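Local coordinates for protein probable porin (Pseudomonas aeruginosa, PDB 4FSP) that probably forms a beta-barrel channel across the outer membrane that lets small solutes diffuse into the periplasm, at residues A[356-361]-A[384-389]; A[34-39]-A[396-401]; A[362-367]-A[380-385]. One frame throughout, in Å; residues are numbered along the deposited sequence.

Interaction 1. Residues A[356-361]-A[384-389]; sequences SREWER and ATYRSA
In the beta hairpin that strands 358-368 and 378-388 form in the porin barrel wall, W359 and R361 make antiparallel hydrogen-bonded pairs with R387 and T385, while E358 and E360 make non-hydrogen-bonded pairs with S388 and Y386. W359 N reaches R387 O at 2.8 Å, R387 N returns to W359 O at 3.0 Å, and beyond the strand end A389 N still binds R357 O at 2.8 Å. On one face, W359 CG sits between the backbone N and carbonyl carbon (chi1 63°), which sets the indole alongside R387 and T385. The R387 chain covers a face of the indole: CB makes a CH-pi contact with the five-membered ring, and CG lies 3.4 Å from W359 CZ2. T385 CG2 touches the six-membered ring near CH2. On the other face, Y386 OH donates to E358 OE1 at 2.5 Å; OE1 lies at the ring edge, in plane, the carboxylate turned 66° from the ring. S388 OG adds a weak bond to the same oxygen and accepts from the backbone N of F390 and S391. E360 is held by the backbone N atoms of Y309 and N310, and R387 pairs with D395. Strands 336-346 and 394-406 flank the hairpin.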
loop_
_atom_site.group_PDB
_atom_site.type_symbol
_atom_site.label_atom_id
_atom_site.label_comp_id
_atom_site.label_asym_id
_atom_site.label_seq_id
_atom_site.Cartn_x
_atom_site.Cartn_y
_atom_site.Cartn_z
ATOM N N SER A 356 -0.414 -26.457 -7.750
ATOM C CA SER A 356 0.622 -25.732 -7.040
ATOM C C SER A 356 1.208 -24.588 -7.865
ATOM O O SER A 356 2.026 -23.809 -7.372
ATOM C CB SER A 356 1.725 -26.709 -6.628
ATOM O OG SER A 356 2.155 -27.462 -7.742
ATOM N N ARG A 357 0.797 -24.491 -9.123
ATOM C CA ARG A 357 1.383 -23.496 -10.011
ATOM C C ARG A 357 0.369 -22.459 -10.473
ATOM O O ARG A 357 -0.834 -22.742 -10.575
ATOM C CB ARG A 357 2.049 -24.184 -11.202
ATOM C CG ARG A 357 3.118 -25.188 -10.782
ATOM C CD ARG A 357 3.579 -26.051 -11.942
ATOM N NE ARG A 357 4.547 -27.051 -11.496
ATOM C CZ ARG A 357 5.837 -26.798 -11.293
ATOM N NH1 ARG A 357 6.318 -25.577 -11.496
ATOM N NH2 ARG A 357 6.648 -27.763 -10.886
ATOM N N GLU A 358 0.864 -21.250 -10.731
ATOM C CA GLU A 358 0.018 -20.127 -11.131
ATOM C C GLU A 358 0.892 -19.014 -11.705
ATOM O O GLU A 358 2.086 -18.928 -11.393
ATOM C CB GLU A 358 -0.809 -19.606 -9.945
ATOM C CG GLU A 358 0.036 -19.076 -8.784
ATOM C CD GLU A 358 -0.798 -18.544 -7.630
ATOM O OE1 GLU A 358 -2.048 -18.625 -7.687
ATOM O OE2 GLU A 358 -0.210 -18.031 -6.653
ATOM N N TRP A 359 0.306 -18.174 -12.555
ATOM C CA TRP A 359 1.041 -17.038 -13.098
ATOM C C TRP A 359 0.126 -15.845 -13.377
ATOM O O TRP A 359 -1.098 -15.974 -13.394
ATOM C CB TRP A 359 1.854 -17.445 -14.343
ATOM C CG TRP A 359 1.029 -17.917 -15.519
ATOM C CD1 TRP A 359 0.676 -19.205 -15.815
ATOM C CD2 TRP A 359 0.474 -17.100 -16.567
ATOM N NE1 TRP A 359 -0.067 -19.237 -16.972
ATOM C CE2 TRP A 359 -0.200 -17.971 -17.451
ATOM C CE3 TRP A 359 0.497 -15.734 -16.840
ATOM C CZ2 TRP A 359 -0.853 -17.499 -18.593
ATOM C CZ3 TRP A 359 -0.164 -15.273 -17.971
ATOM C CH2 TRP A 359 -0.827 -16.153 -18.831
ATOM N N GLU A 360 0.734 -14.680 -13.587
ATOM C CA GLU A 360 -0.007 -13.456 -13.861
ATOM C C GLU A 360 0.825 -12.512 -14.731
ATOM O O GLU A 360 2.030 -12.346 -14.505
ATOM C CB GLU A 360 -0.404 -12.751 -12.542
ATOM C CG GLU A 360 -1.229 -11.459 -12.752
ATOM C CD GLU A 360 -1.845 -10.882 -11.464
ATOM O OE1 GLU A 360 -2.070 -11.637 -10.485
ATOM O OE2 GLU A 360 -2.137 -9.660 -11.442
ATOM N N ARG A 361 0.186 -11.900 -15.724
ATOM C CA ARG A 361 0.818 -10.835 -16.502
ATOM C C ARG A 361 -0.004 -9.565 -16.362
ATOM O O ARG A 361 -1.207 -9.558 -16.649
ATOM C CB ARG A 361 0.969 -11.217 -17.997
ATOM C CG ARG A 361 0.963 -10.003 -18.958
ATOM C CD ARG A 361 1.534 -10.318 -20.325
ATOM N NE ARG A 361 2.994 -10.388 -20.290
ATOM C CZ ARG A 361 3.810 -9.576 -20.957
ATOM N NH1 ARG A 361 3.322 -8.622 -21.740
ATOM N NH2 ARG A 361 5.124 -9.730 -20.841
ATOM N N ALA A 384 -4.945 -7.217 -16.658
ATOM C CA ALA A 384 -4.304 -8.383 -16.063
ATOM C C ALA A 384 -4.866 -9.700 -16.548
ATOM O O ALA A 384 -6.066 -9.831 -16.801
ATOM C CB ALA A 384 -4.372 -8.324 -14.552
ATOM N N THR A 385 -3.972 -10.677 -16.651
ATOM C CA THR A 385 -4.331 -12.048 -16.944
ATOM C C THR A 385 -3.783 -12.922 -15.830
ATOM O O THR A 385 -2.572 -12.907 -15.562
ATOM C CB THR A 385 -3.689 -12.514 -18.263
ATOM O OG1 THR A 385 -4.192 -11.720 -19.346
ATOM C CG2 THR A 385 -4.021 -13.967 -18.502
ATOM N N TYR A 386 -4.667 -13.682 -15.188
ATOM C CA TYR A 386 -4.281 -14.554 -14.078
ATOM C C TYR A 386 -4.748 -15.983 -14.301
ATOM O O TYR A 386 -5.935 -16.240 -14.504
ATOM C CB TYR A 386 -4.850 -14.035 -12.755
ATOM C CG TYR A 386 -4.697 -14.994 -11.588
ATOM C CD1 TYR A 386 -3.461 -15.228 -11.016
ATOM C CD2 TYR A 386 -5.797 -15.653 -11.053
ATOM C CE1 TYR A 386 -3.318 -16.091 -9.950
ATOM C CE2 TYR A 386 -5.663 -16.521 -9.974
ATOM C CZ TYR A 386 -4.417 -16.730 -9.428
ATOM O OH TYR A 386 -4.248 -17.588 -8.361
ATOM N N ARG A 387 -3.799 -16.907 -14.239
ATOM C CA ARG A 387 -4.073 -18.317 -14.413
ATOM C C ARG A 387 -3.548 -19.063 -13.194
ATOM O O ARG A 387 -2.418 -18.831 -12.757
ATOM C CB ARG A 387 -3.372 -18.836 -15.675
ATOM C CG ARG A 387 -3.785 -18.129 -16.950
ATOM C CD ARG A 387 -5.253 -18.368 -17.260
ATOM N NE ARG A 387 -5.685 -17.641 -18.450
ATOM C CZ ARG A 387 -6.377 -16.505 -18.428
ATOM N NH1 ARG A 387 -6.724 -15.956 -17.267
ATOM N NH2 ARG A 387 -6.720 -15.918 -19.570
ATOM N N SER A 388 -4.365 -19.959 -12.649
ATOM C CA SER A 388 -3.944 -20.759 -11.505
ATOM C C SER A 388 -4.413 -22.210 -11.590
ATOM O O SER A 388 -5.479 -22.495 -12.148
ATOM C CB SER A 388 -4.435 -20.121 -10.195
ATOM O OG SER A 388 -4.037 -20.906 -9.081
ATOM N N ALA A 389 -3.614 -23.124 -11.040
ATOM C CA ALA A 389 -4.014 -24.529 -10.962
ATOM C C ALA A 389 -4.987 -24.780 -9.812
ATOM O O ALA A 389 -5.736 -25.746 -9.838
ATOM C CB ALA A 389 -2.798 -25.419 -10.815
#

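Interaction 2. Residues A[34-39]-A[396-401]; sequences MNRDFR and ENRLYL
E396 has CG anti to its backbone N (chi1 -179°) and an extended chain, while R36 bends at chi3 (-125°); the two side chains run side by side, and carboxylate and guanidinium end nearly coplanar, 10° apart. R36 grips side-on with two nitrogens, both on one oxygen: R36 NE donates to the anti lone pair of E396 OE1 at 2.6 Å, and NH2 is 2.7 Å from that same OE1, arriving nearly along the C-O axis. Sharing one acceptor bends both bonds. The other oxygen serves a second arginine: R398 NE lies 2.8 Å from E396 OE2, a nearly straight bond that descends from above the carboxylate plane while staying in the guanidinium plane of R398. Q308 NE2, from a loop, also binds OE2. The carboxylate thus lies between two arginines whose NH2 atoms are 3.7 Å apart, and its negative charge would be expected to offset theirs. Water 1 accepts a bond from R398 NH2 at 3.1 Å and a weak one from R36 NH2. M34 completes the cluster, its SD over one face of the R398 guanidinium, 3.7 Å from CZ. In the backbone, N35 and N397 form an antiparallel hydrogen-bonded pair, N35 N donating to N397 O at 2.8 Å. Their side chains point to the other face, where N397 OD1 takes bonds from W381 and N383. Pairing of the N-terminal strand 24-38 with the C-terminal strand 394-406 is the seam that closes a porin beta-barrel.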
loop_
_atom_site.group_PDB
_atom_site.type_symbol
_atom_site.label_atom_id
_atom_site.label_comp_id
_atom_site.label_asym_id
_atom_site.label_seq_id
_atom_site.Cartn_x
_atom_site.Cartn_y
_atom_site.Cartn_z
ATOM N N MET A 34 -14.198 -1.002 -13.808
ATOM C CA MET A 34 -13.550 -2.277 -13.560
ATOM C C MET A 34 -14.331 -3.388 -14.236
ATOM O O MET A 34 -15.556 -3.474 -14.100
ATOM C CB MET A 34 -13.447 -2.529 -12.057
ATOM C CG MET A 34 -12.880 -3.880 -11.673
ATOM S SD MET A 34 -12.774 -4.066 -9.878
ATOM C CE MET A 34 -13.142 -5.809 -9.690
ATOM N N ASN A 35 -13.600 -4.231 -14.961
ATOM C CA ASN A 35 -14.172 -5.321 -15.735
ATOM C C ASN A 35 -13.497 -6.639 -15.377
ATOM O O ASN A 35 -12.275 -6.705 -15.256
ATOM C CB ASN A 35 -13.993 -5.044 -17.222
ATOM C CG ASN A 35 -15.098 -5.625 -18.043
ATOM O OD1 ASN A 35 -16.025 -6.225 -17.502
ATOM N ND2 ASN A 35 -15.025 -5.446 -19.357
ATOM N N ARG A 36 -14.289 -7.693 -15.224
ATOM C CA ARG A 36 -13.760 -8.932 -14.676
ATOM C C ARG A 36 -14.380 -10.187 -15.290
ATOM O O ARG A 36 -15.593 -10.383 -15.238
ATOM C CB ARG A 36 -13.955 -8.929 -13.164
ATOM C CG ARG A 36 -12.803 -9.531 -12.413
ATOM C CD ARG A 36 -12.991 -9.390 -10.913
ATOM N NE ARG A 36 -11.845 -8.731 -10.294
ATOM C CZ ARG A 36 -11.413 -8.973 -9.064
ATOM N NH1 ARG A 36 -12.028 -9.870 -8.310
ATOM N NH2 ARG A 36 -10.359 -8.321 -8.592
ATOM N N ASP A 37 -13.530 -11.043 -15.853
ATOM C CA ASP A 37 -13.977 -12.250 -16.552
ATOM C C ASP A 37 -13.503 -13.476 -15.766
ATOM O O ASP A 37 -12.303 -13.655 -15.561
ATOM C CB ASP A 37 -13.396 -12.254 -17.975
ATOM C CG ASP A 37 -13.924 -13.391 -18.848
ATOM O OD1 ASP A 37 -14.516 -14.353 -18.315
ATOM O OD2 ASP A 37 -13.724 -13.329 -20.085
ATOM N N PHE A 38 -14.442 -14.311 -15.321
ATOM C CA PHE A 38 -14.113 -15.513 -14.546
ATOM C C PHE A 38 -14.133 -16.788 -15.396
ATOM O O PHE A 38 -15.157 -17.120 -15.991
ATOM C CB PHE A 38 -15.078 -15.672 -13.363
ATOM C CG PHE A 38 -14.646 -14.946 -12.114
ATOM C CD1 PHE A 38 -13.859 -15.583 -11.165
ATOM C CD2 PHE A 38 -15.040 -13.634 -11.880
ATOM C CE1 PHE A 38 -13.461 -14.923 -10.006
ATOM C CE2 PHE A 38 -14.645 -12.967 -10.722
ATOM C CZ PHE A 38 -13.852 -13.615 -9.787
ATOM N N ARG A 39 -12.997 -17.492 -15.435
ATOM C CA ARG A 39 -12.860 -18.777 -16.136
ATOM C C ARG A 39 -13.157 -18.673 -17.628
ATOM O O ARG A 39 -13.575 -19.646 -18.254
ATOM C CB ARG A 39 -13.746 -19.851 -15.490
ATOM C CG ARG A 39 -13.553 -19.991 -13.977
ATOM C CD ARG A 39 -14.714 -20.735 -13.326
ATOM N NE ARG A 39 -14.422 -22.151 -13.120
ATOM C CZ ARG A 39 -14.663 -23.107 -14.013
ATOM N NH1 ARG A 39 -15.202 -22.804 -15.188
ATOM N NH2 ARG A 39 -14.365 -24.368 -13.735
ATOM N N GLU A 396 -8.865 -9.244 -16.234
ATOM C CA GLU A 396 -9.389 -8.039 -15.591
ATOM C C GLU A 396 -8.861 -6.740 -16.187
ATOM O O GLU A 396 -7.676 -6.631 -16.516
ATOM C CB GLU A 396 -9.077 -8.076 -14.090
ATOM C CG GLU A 396 -9.589 -6.876 -13.309
ATOM C CD GLU A 396 -9.072 -6.867 -11.886
ATOM O OE1 GLU A 396 -9.692 -7.539 -11.036
ATOM O OE2 GLU A 396 -8.040 -6.205 -11.616
ATOM N N ASN A 397 -9.750 -5.763 -16.323
ATOM C CA ASN A 397 -9.360 -4.409 -16.701
ATOM C C ASN A 397 -9.815 -3.390 -15.678
ATOM O O ASN A 397 -10.943 -3.451 -15.196
ATOM C CB ASN A 397 -9.959 -4.032 -18.048
ATOM C CG ASN A 397 -9.252 -4.701 -19.191
ATOM O OD1 ASN A 397 -8.276 -4.177 -19.727
ATOM N ND2 ASN A 397 -9.728 -5.874 -19.565
ATOM N N ARG A 398 -8.934 -2.452 -15.352
ATOM C CA ARG A 398 -9.300 -1.311 -14.526
ATOM C C ARG A 398 -8.906 -0.043 -15.253
ATOM O O ARG A 398 -7.817 0.044 -15.839
ATOM C CB ARG A 398 -8.595 -1.370 -13.174
ATOM C CG ARG A 398 -9.135 -2.439 -12.247
ATOM C CD ARG A 398 -8.170 -2.661 -11.108
ATOM N NE ARG A 398 -8.527 -3.796 -10.260
ATOM C CZ ARG A 398 -9.161 -3.684 -9.098
ATOM N NH1 ARG A 398 -9.526 -2.488 -8.650
ATOM N NH2 ARG A 398 -9.434 -4.770 -8.391
ATOM N N LEU A 399 -9.804 0.931 -15.205
ATOM C CA LEU A 399 -9.667 2.193 -15.919
ATOM C C LEU A 399 -9.876 3.317 -14.930
ATOM O O LEU A 399 -10.827 3.298 -14.139
ATOM C CB LEU A 399 -10.726 2.299 -17.023
ATOM C CG LEU A 399 -10.409 1.595 -18.339
ATOM C CD1 LEU A 399 -11.642 1.544 -19.232
ATOM C CD2 LEU A 399 -9.277 2.325 -19.032
ATOM N N TYR A 400 -8.983 4.296 -14.959
ATOM C CA TYR A 400 -9.075 5.407 -14.032
ATOM C C TYR A 400 -8.924 6.692 -14.809
ATOM O O TYR A 400 -7.979 6.857 -15.589
ATOM C CB TYR A 400 -7.978 5.340 -12.967
ATOM C CG TYR A 400 -7.820 4.008 -12.273
ATOM C CD1 TYR A 400 -7.063 2.993 -12.844
ATOM C CD2 TYR A 400 -8.394 3.775 -11.026
ATOM C CE1 TYR A 400 -6.896 1.765 -12.205
ATOM C CE2 TYR A 400 -8.234 2.552 -10.381
ATOM C CZ TYR A 400 -7.481 1.551 -10.975
ATOM O OH TYR A 400 -7.318 0.335 -10.340
ATOM N N LEU A 401 -9.875 7.589 -14.591
ATOM C CA LEU A 401 -9.803 8.949 -15.068
ATOM C C LEU A 401 -9.664 9.790 -13.811
ATOM O O LEU A 401 -10.528 9.740 -12.942
ATOM C CB LEU A 401 -11.101 9.302 -15.785
ATOM C CG LEU A 401 -11.105 10.570 -16.633
ATOM C CD1 LEU A 401 -9.855 10.616 -17.471
ATOM C CD2 LEU A 401 -12.337 10.570 -17.528
HETATM O O HOH W 1 -7.558 -7.114 -9.056
#

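Interaction 3. Residues A[362-367]-A[380-385]; sequences DSDLRY and VWRNAT
R366 leaves its strand on the same face as V380, and its chain runs alongside the valine with both pointing the same way. From CB the chain passes to CG, which touches both methyls of V380, CG1 and CG2, each at 3.8 Å. It stays extended as far as NE, and the flat guanidinium comes to lie with V380 CG1 over the centre of one face. Its NH1 tip meets V380 CG2 at 3.7 Å. The edge bearing NE and NH2 grips D364 side-on, one nitrogen to each oxygen: NE is 3.0 Å from D364 OD1 and NH2 is 3.2 Å from D364 OD2, both oxygens using syn lone pairs. This salt bridge joins residues two apart on one strand of the antiparallel hairpin formed by strands 358-368 and 378-388 in the barrel wall. Within 362-367 and 380-385, the hydrogen-bonded pairs are S363 with N383 and L365 with W381; W381 N donates to L365 O at 2.8 Å. These four side chains project to the opposite face from R366, where a bound detergent lies near L365, consistent with the lipid-facing outside. Across the pair, D364 OD2 lies beside the CG of R382, but the charged ends, too far apart for a salt bridge, are bridged by water 2. The water accepts from R382 NE at 2.6 Å and donates to D364 OD2 at 3.0 Å. R382 NH1 also bonds to the hydroxyl of Y400. Farther along, D362 OD1 packs on the methyl of A384, while D362 OD2 is held by R341 and the backbone N of Q308.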
loop_
_atom_site.group_PDB
_atom_site.type_symbol
_atom_site.label_atom_id
_atom_site.label_comp_id
_atom_site.label_asym_id
_atom_site.label_seq_id
_atom_site.Cartn_x
_atom_site.Cartn_y
_atom_site.Cartn_z
ATOM N N ASP A 362 0.636 -8.498 -15.897
ATOM C CA ASP A 362 -0.033 -7.208 -15.797
ATOM C C ASP A 362 0.599 -6.286 -16.812
ATOM O O ASP A 362 1.808 -6.362 -17.066
ATOM C CB ASP A 362 0.145 -6.573 -14.410
ATOM C CG ASP A 362 -0.474 -7.396 -13.299
ATOM O OD1 ASP A 362 -1.374 -8.216 -13.598
ATOM O OD2 ASP A 362 -0.051 -7.222 -12.127
ATOM N N SER A 363 -0.230 -5.422 -17.385
ATOM C CA SER A 363 0.225 -4.349 -18.246
ATOM C C SER A 363 -0.468 -3.078 -17.787
ATOM O O SER A 363 -1.626 -3.100 -17.361
ATOM C CB SER A 363 -0.117 -4.641 -19.705
ATOM O OG SER A 363 0.677 -5.711 -20.200
ATOM N N ASP A 364 0.239 -1.965 -17.878
ATOM C CA ASP A 364 -0.237 -0.722 -17.307
ATOM C C ASP A 364 0.131 0.363 -18.313
ATOM O O ASP A 364 1.276 0.441 -18.764
ATOM C CB ASP A 364 0.439 -0.559 -15.937
ATOM C CG ASP A 364 0.257 0.805 -15.320
ATOM O OD1 ASP A 364 0.630 1.823 -15.947
ATOM O OD2 ASP A 364 -0.219 0.854 -14.164
ATOM N N LEU A 365 -0.853 1.166 -18.708
ATOM C CA LEU A 365 -0.594 2.291 -19.591
ATOM C C LEU A 365 -1.201 3.549 -18.990
ATOM O O LEU A 365 -2.360 3.555 -18.530
ATOM C CB LEU A 365 -1.138 2.032 -21.006
ATOM C CG LEU A 365 -0.828 3.097 -22.066
ATOM C CD1 LEU A 365 0.680 3.262 -22.209
ATOM C CD2 LEU A 365 -1.464 2.754 -23.423
ATOM N N ARG A 366 -0.411 4.616 -18.976
ATOM C CA ARG A 366 -0.839 5.847 -18.333
ATOM C C ARG A 366 -0.537 7.034 -19.215
ATOM O O ARG A 366 0.512 7.078 -19.865
ATOM C CB ARG A 366 -0.099 6.028 -17.010
ATOM C CG ARG A 366 -0.416 4.969 -15.987
ATOM C CD ARG A 366 0.519 5.040 -14.793
ATOM N NE ARG A 366 0.234 3.965 -13.848
ATOM C CZ ARG A 366 -0.379 4.143 -12.683
ATOM N NH1 ARG A 366 -0.753 5.359 -12.307
ATOM N NH2 ARG A 366 -0.603 3.107 -11.887
ATOM N N TYR A 367 -1.452 7.998 -19.227
ATOM C CA TYR A 367 -1.175 9.280 -19.847
ATOM C C TYR A 367 -1.791 10.420 -19.056
ATOM O O TYR A 367 -2.929 10.319 -18.586
ATOM C CB TYR A 367 -1.641 9.342 -21.304
ATOM C CG TYR A 367 -1.134 10.586 -21.994
ATOM C CD1 TYR A 367 0.197 10.695 -22.363
ATOM C CD2 TYR A 367 -1.972 11.660 -22.244
ATOM C CE1 TYR A 367 0.679 11.827 -22.972
ATOM C CE2 TYR A 367 -1.500 12.803 -22.865
ATOM C CZ TYR A 367 -0.172 12.882 -23.224
ATOM O OH TYR A 367 0.312 14.015 -23.844
ATOM N N VAL A 380 -5.530 6.118 -16.794
ATOM C CA VAL A 380 -4.756 4.950 -16.424
ATOM C C VAL A 380 -5.531 3.713 -16.839
ATOM O O VAL A 380 -6.738 3.618 -16.593
ATOM C CB VAL A 380 -4.462 4.903 -14.901
ATOM C CG1 VAL A 380 -3.644 3.664 -14.567
ATOM C CG2 VAL A 380 -3.703 6.149 -14.453
ATOM N N TRP A 381 -4.829 2.778 -17.476
ATOM C CA TRP A 381 -5.418 1.513 -17.879
ATOM C C TRP A 381 -4.571 0.392 -17.310
ATOM O O TRP A 381 -3.388 0.274 -17.648
ATOM C CB TRP A 381 -5.449 1.400 -19.408
ATOM C CG TRP A 381 -6.003 0.098 -19.912
ATOM C CD1 TRP A 381 -6.844 -0.745 -19.247
ATOM C CD2 TRP A 381 -5.754 -0.512 -21.194
ATOM N NE1 TRP A 381 -7.132 -1.840 -20.031
ATOM C CE2 TRP A 381 -6.480 -1.718 -21.230
ATOM C CE3 TRP A 381 -4.985 -0.153 -22.308
ATOM C CZ2 TRP A 381 -6.458 -2.572 -22.338
ATOM C CZ3 TRP A 381 -4.966 -1.000 -23.408
ATOM C CH2 TRP A 381 -5.697 -2.195 -23.415
ATOM N N ARG A 382 -5.170 -0.427 -16.446
ATOM C CA ARG A 382 -4.473 -1.584 -15.877
ATOM C C ARG A 382 -5.162 -2.878 -16.296
ATOM O O ARG A 382 -6.335 -3.123 -15.969
ATOM C CB ARG A 382 -4.382 -1.474 -14.348
ATOM C CG ARG A 382 -3.829 -0.133 -13.881
ATOM C CD ARG A 382 -3.861 -0.007 -12.361
ATOM N NE ARG A 382 -3.039 -1.034 -11.727
ATOM C CZ ARG A 382 -3.392 -1.709 -10.638
ATOM N NH1 ARG A 382 -4.562 -1.453 -10.046
ATOM N NH2 ARG A 382 -2.575 -2.633 -10.140
ATOM N N ASN A 383 -4.429 -3.699 -17.039
ATOM C CA ASN A 383 -4.964 -4.948 -17.545
ATOM C C ASN A 383 -4.225 -6.140 -16.958
ATOM O O ASN A 383 -3.014 -6.090 -16.778
ATOM C CB ASN A 383 -4.874 -4.968 -19.066
ATOM C CG ASN A 383 -5.127 -6.336 -19.641
ATOM O OD1 ASN A 383 -4.202 -7.136 -19.793
ATOM N ND2 ASN A 383 -6.381 -6.614 -19.974
ATOM N N ALA A 384 -4.945 -7.217 -16.658
ATOM C CA ALA A 384 -4.304 -8.383 -16.063
ATOM C C ALA A 384 -4.866 -9.700 -16.548
ATOM O O ALA A 384 -6.066 -9.831 -16.801
ATOM C CB ALA A 384 -4.372 -8.324 -14.552
ATOM N N THR A 385 -3.972 -10.677 -16.651
ATOM C CA THR A 385 -4.331 -12.048 -16.944
ATOM C C THR A 385 -3.783 -12.922 -15.830
ATOM O O THR A 385 -2.572 -12.907 -15.562
ATOM C CB THR A 385 -3.689 -12.514 -18.263
ATOM O OG1 THR A 385 -4.192 -11.720 -19.346
ATOM C CG2 THR A 385 -4.021 -13.967 -18.502
HETATM O O HOH W 2 -0.477 -1.061 -11.836
#

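Interactions 1 and 3 are successive sections of one hairpin; their centres are about 17 Å apart and they share A384 and T385. Interaction 2 has its centre about 16 Å from that of interaction 1 and about 10 Å from that of interaction 3. Along the chain strand 24-38 comes first, then 358-368, 378-388 and 394-406, so interactions 1 and 3 fall between the two halves of interaction 2. Strand 378-388 links the two regions: A384 N lies 2.8 Å from E396 O, and R398 N 2.8 Å from R382 O. Four neighbouring strands thus form one unbroken part of the barrel wall round the probable channel, including the closure between the chain ends.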